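Local coordinates for G protein alpha subunit (Entamoeba histolytica, PDB 4FID) that binds guanine nucleotides as the alpha subunit of a heterotrimeric G protein and probably acts as a GTPase switch in transmembrane signalling, at residues V191-E196 with L235-L240. Numbering follows the deposited sequence.
Sequences VTSLAE and LNKMDL. With GDP (guanosine-5'-diphosphate), chain C.
Ser193 and Asn236 sit side by side at the ends of two parallel strands in the Ras-like nucleotide-binding fold, where the NKxD motif, Asn236 to Asp239, reads the guanine base of GDP. Two backbone bonds set the register: Asn236 N donates to Thr192 O at 2.6 Å, and Leu194 N to Asn236 O at 2.9 Å. Thr192 and Leu235 share one face of the sheet; their side chains run the same way and meet through CG2 and CD2, apolar branches suited to packing against helix 263-275. On the face carrying Ser193 and Asn236, Val191 lays CG1 against CB of Asn236. Asn236 swings CG away from the backbone N (chi1 -165°), which brings its amide up to the base, where ND2 gives a hydrogen bond to GDP N7 of 2.9 Å. Its amide is further gripped by Ser16 O on ND2, and by Thr307 and the backbone N of Ala309 on OD1, which fixes its flip.

Lys237 takes a left-handed backbone conformation (phi 70°) at the N-cap of helix 238-247. Its extended chain passes over the face of the purine, CG over C5 and C6 and CE nearer N9, so the methylenes supply the packing while NZ reaches a salt bridge with Asp117 and the carbonyl of Glu15. A water that accepts from NZ also pairs with Ser193 OG, a small hydroxyl able to bond to it beside the lysine chain. Farther along, Leu194 lays CG and CD1 against CB of Leu235, and Ala195 turns its methyl CB toward CB of Leu240, 4.0 Å away. Asp239 completes the recognition: its carboxylate accepts from both donors of the guanine edge, with OD1 3.3 Å from GDP N1 and OD2 3.2 Å from GDP N2.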
ATOM      1  N   VAL A 191      -7.523   3.966   4.825  1.00 31.62           N
ATOM      2  CA  VAL A 191      -6.179   3.437   4.811  1.00 22.49           C
ATOM      3  C   VAL A 191      -5.176   4.555   4.646  1.00 26.70           C
ATOM      4  O   VAL A 191      -5.363   5.468   3.818  1.00 28.58           O
ATOM      5  CB  VAL A 191      -5.969   2.460   3.644  1.00 22.65           C
ATOM      6  CG1 VAL A 191      -4.645   1.660   3.838  1.00 15.67           C
ATOM      7  CG2 VAL A 191      -7.156   1.540   3.501  1.00 21.91           C
ATOM      8  N   THR A 192      -4.100   4.475   5.426  1.00 23.71           N
ATOM      9  CA  THR A 192      -3.015   5.432   5.302  1.00 25.75           C
ATOM     10  C   THR A 192      -1.651   4.750   5.496  1.00 27.35           C
ATOM     11  O   THR A 192      -1.511   3.761   6.219  1.00 26.05           O
ATOM     12  CB  THR A 192      -3.194   6.643   6.263  1.00 26.60           C
ATOM     13  OG1 THR A 192      -2.261   7.687   5.922  1.00 34.18           O
ATOM     14  CG2 THR A 192      -2.988   6.218   7.728  1.00 19.60           C
ATOM     15  N   SER A 193      -0.653   5.278   4.811  1.00 25.34           N
ATOM     16  CA  SER A 193       0.680   4.737   4.855  1.00 28.53           C
ATOM     17  C   SER A 193       1.415   5.383   6.006  1.00 30.24           C
ATOM     18  O   SER A 193       1.500   6.604   6.087  1.00 25.54           O
ATOM     19  CB  SER A 193       1.396   5.064   3.545  1.00 30.73           C
ATOM     20  OG  SER A 193       2.680   4.472   3.502  1.00 35.25           O
ATOM     21  N   LEU A 194       1.961   4.565   6.898  1.00 35.59           N
ATOM     22  CA  LEU A 194       2.745   5.105   7.995  1.00 33.69           C
ATOM     23  C   LEU A 194       4.081   5.607   7.479  1.00 32.28           C
ATOM     24  O   LEU A 194       4.665   6.534   8.039  1.00 33.78           O
ATOM     25  CB  LEU A 194       2.960   4.054   9.083  1.00 32.56           C
ATOM     26  CG  LEU A 194       1.801   3.867  10.067  1.00 30.97           C
ATOM     27  CD1 LEU A 194       2.020   2.630  10.919  1.00 27.79           C
ATOM     28  CD2 LEU A 194       1.690   5.107  10.927  1.00 33.27           C
ATOM     29  N   ALA A 195       4.572   5.002   6.404  1.00 28.69           N
ATOM     30  CA  ALA A 195       5.928   5.319   5.975  1.00 36.80           C
ATOM     31  C   ALA A 195       6.045   6.655   5.222  1.00 39.49           C
ATOM     32  O   ALA A 195       7.133   7.028   4.792  1.00 42.63           O
ATOM     33  CB  ALA A 195       6.525   4.170   5.173  1.00 35.94           C
ATOM     34  N   GLU A 196       4.934   7.378   5.088  1.00 36.57           N
ATOM     35  CA  GLU A 196       4.919   8.638   4.356  1.00 34.81           C
ATOM     36  C   GLU A 196       5.117   9.847   5.264  1.00 38.19           C
ATOM     37  O   GLU A 196       5.007  10.984   4.803  1.00 47.94           O
ATOM     38  CB  GLU A 196       3.610   8.799   3.563  1.00 45.14           C
ATOM     39  CG  GLU A 196       2.393   9.131   4.447  1.00 61.69           C
ATOM     40  CD  GLU A 196       1.075   9.363   3.672  1.00 71.98           C
ATOM     41  OE1 GLU A 196       0.960   8.972   2.482  1.00 76.22           O
ATOM     42  OE2 GLU A 196       0.143   9.932   4.281  1.00 70.24           O
ATOM     43  N   LEU A 235      -3.621   1.667   9.621  1.00 25.16           N
ATOM     44  CA  LEU A 235      -2.336   2.323   9.547  1.00 22.18           C
ATOM     45  C   LEU A 235      -1.422   1.336   8.851  1.00 24.83           C
ATOM     46  O   LEU A 235      -0.876   0.412   9.461  1.00 29.94           O
ATOM     47  CB  LEU A 235      -1.852   2.652  10.958  1.00 21.95           C
ATOM     48  CG  LEU A 235      -2.901   3.520  11.672  1.00 29.56           C
ATOM     49  CD1 LEU A 235      -2.805   3.411  13.207  1.00 36.38           C
ATOM     50  CD2 LEU A 235      -2.792   4.965  11.220  1.00 23.49           C
ATOM     51  N   ASN A 236      -1.269   1.526   7.556  1.00 22.17           N
ATOM     52  CA  ASN A 236      -0.673   0.502   6.719  1.00 26.11           C
ATOM     53  C   ASN A 236       0.824   0.681   6.530  1.00 28.61           C
ATOM     54  O   ASN A 236       1.379   1.778   6.763  1.00 30.72           O
ATOM     55  CB  ASN A 236      -1.369   0.482   5.366  1.00 30.16           C
ATOM     56  CG  ASN A 236      -1.072  -0.764   4.585  1.00 32.39           C
ATOM     57  OD1 ASN A 236      -1.044  -1.866   5.142  1.00 29.52           O
ATOM     58  ND2 ASN A 236      -0.865  -0.607   3.272  1.00 33.21           N
ATOM     59  N   LYS A 237       1.468  -0.407   6.118  1.00 21.27           N
ATOM     60  CA  LYS A 237       2.912  -0.426   5.881  1.00 20.46           C
ATOM     61  C   LYS A 237       3.694  -0.323   7.173  1.00 25.08           C
ATOM     62  O   LYS A 237       4.730   0.330   7.222  1.00 29.63           O
ATOM     63  CB  LYS A 237       3.331   0.675   4.901  1.00 15.78           C
ATOM     64  CG  LYS A 237       2.553   0.608   3.561  1.00 23.02           C
ATOM     65  CD  LYS A 237       3.159   1.543   2.519  1.00 30.06           C
ATOM     66  CE  LYS A 237       2.538   1.344   1.148  1.00 33.92           C
ATOM     67  NZ  LYS A 237       3.089   2.299   0.153  1.00 37.13           N
HETATM   68  N   MSE A 238       3.189  -0.994   8.208  1.00 30.17           N
HETATM   69  CA  MSE A 238       3.854  -1.003   9.504  0.60 32.59           C
HETATM   70  C   MSE A 238       5.272  -1.592   9.387  1.00 33.53           C
HETATM   71  O   MSE A 238       6.213  -1.128  10.055  1.00 35.32           O
HETATM   72  CB  MSE A 238       3.005  -1.742  10.555  0.60 30.33           C
HETATM   73  CG  MSE A 238       3.664  -1.866  11.936  0.60 33.09           C
HETATM   74 SE   MSE A 238       3.693  -0.254  13.069  0.60 55.60          SE
HETATM   75  CE  MSE A 238       4.356  -1.059  14.727  0.60 25.92           C
ATOM     76  N   ASP A 239       5.440  -2.577   8.521  1.00 32.99           N
ATOM     77  CA  ASP A 239       6.769  -3.147   8.257  1.00 40.88           C
ATOM     78  C   ASP A 239       7.761  -2.094   7.744  1.00 40.95           C
ATOM     79  O   ASP A 239       8.864  -1.938   8.305  1.00 41.63           O
ATOM     80  CB  ASP A 239       6.694  -4.361   7.291  1.00 35.91           C
ATOM     81  CG  ASP A 239       5.869  -4.074   6.001  1.00 54.23           C
ATOM     82  OD1 ASP A 239       4.876  -3.301   6.043  1.00 43.46           O
ATOM     83  OD2 ASP A 239       6.217  -4.656   4.941  1.00 57.75           O
ATOM     84  N   LEU A 240       7.347  -1.364   6.700  1.00 33.19           N
ATOM     85  CA  LEU A 240       8.168  -0.332   6.077  1.00 28.38           C
ATOM     86  C   LEU A 240       8.464   0.765   7.067  1.00 33.97           C
ATOM     87  O   LEU A 240       9.566   1.312   7.095  1.00 41.62           O
ATOM     88  CB  LEU A 240       7.473   0.250   4.849  1.00 27.60           C
ATOM     89  CG  LEU A 240       7.342  -0.749   3.692  1.00 38.53           C
ATOM     90  CD1 LEU A 240       6.685  -0.119   2.454  1.00 34.56           C
ATOM     91  CD2 LEU A 240       8.724  -1.338   3.353  1.00 33.78           C
TER
HETATM   92  PB  GDP C 401      -3.545   2.678  -3.897  1.00 69.21           P
HETATM   93  O1B GDP C 401      -4.026   2.069  -5.189  1.00 71.41           O
HETATM   94  O2B GDP C 401      -3.271   4.148  -4.115  1.00 70.95           O
HETATM   95  O3B GDP C 401      -4.644   2.506  -2.878  1.00 69.23           O
HETATM   96  O3A GDP C 401      -2.175   1.984  -3.354  1.00 69.85           O
HETATM   97  PA  GDP C 401      -1.578   0.567  -3.892  1.00 98.76           P
HETATM   98  O1A GDP C 401      -2.343  -0.610  -3.324  1.00 84.66           O
HETATM   99  O2A GDP C 401      -1.571   0.508  -5.409  1.00103.93           O
HETATM  100  O5' GDP C 401      -0.047   0.573  -3.366  1.00 81.22           O
HETATM  101  C5' GDP C 401       1.033   0.455  -4.298  1.00 81.05           C
HETATM  102  C4' GDP C 401       2.245  -0.284  -3.713  1.00 79.49           C
HETATM  103  O4' GDP C 401       2.254  -0.282  -2.278  1.00 74.85           O
HETATM  104  C3' GDP C 401       2.318  -1.744  -4.163  1.00 74.05           C
HETATM  105  O3' GDP C 401       3.589  -1.992  -4.799  1.00 69.13           O
HETATM  106  C2' GDP C 401       2.157  -2.557  -2.886  1.00 66.45           C
HETATM  107  O2' GDP C 401       2.907  -3.785  -2.941  1.00 55.38           O
HETATM  108  C1' GDP C 401       2.630  -1.580  -1.806  1.00 67.15           C
HETATM  109  N9  GDP C 401       2.067  -1.878  -0.456  1.00 59.96           N
HETATM  110  C8  GDP C 401       0.794  -1.729  -0.028  1.00 48.31           C
HETATM  111  N7  GDP C 401       0.664  -2.102   1.275  1.00 41.40           N
HETATM  112  C5  GDP C 401       1.876  -2.500   1.705  1.00 49.83           C
HETATM  113  C6  GDP C 401       2.461  -3.025   2.966  1.00 54.30           C
HETATM  114  O6  GDP C 401       1.763  -3.187   3.984  1.00 52.59           O
HETATM  115  N1  GDP C 401       3.763  -3.330   2.989  1.00 61.17           N
HETATM  116  C2  GDP C 401       4.556  -3.159   1.912  1.00 63.65           C
HETATM  117  N2  GDP C 401       5.866  -3.476   2.016  1.00 66.45           N
HETATM  118  N3  GDP C 401       4.098  -2.683   0.725  1.00 60.44           N
HETATM  119  C4  GDP C 401       2.795  -2.345   0.565  1.00 58.43           C
HETATM  120  O   HOH W   1       3.923   4.982   1.170  1.00 34.45           O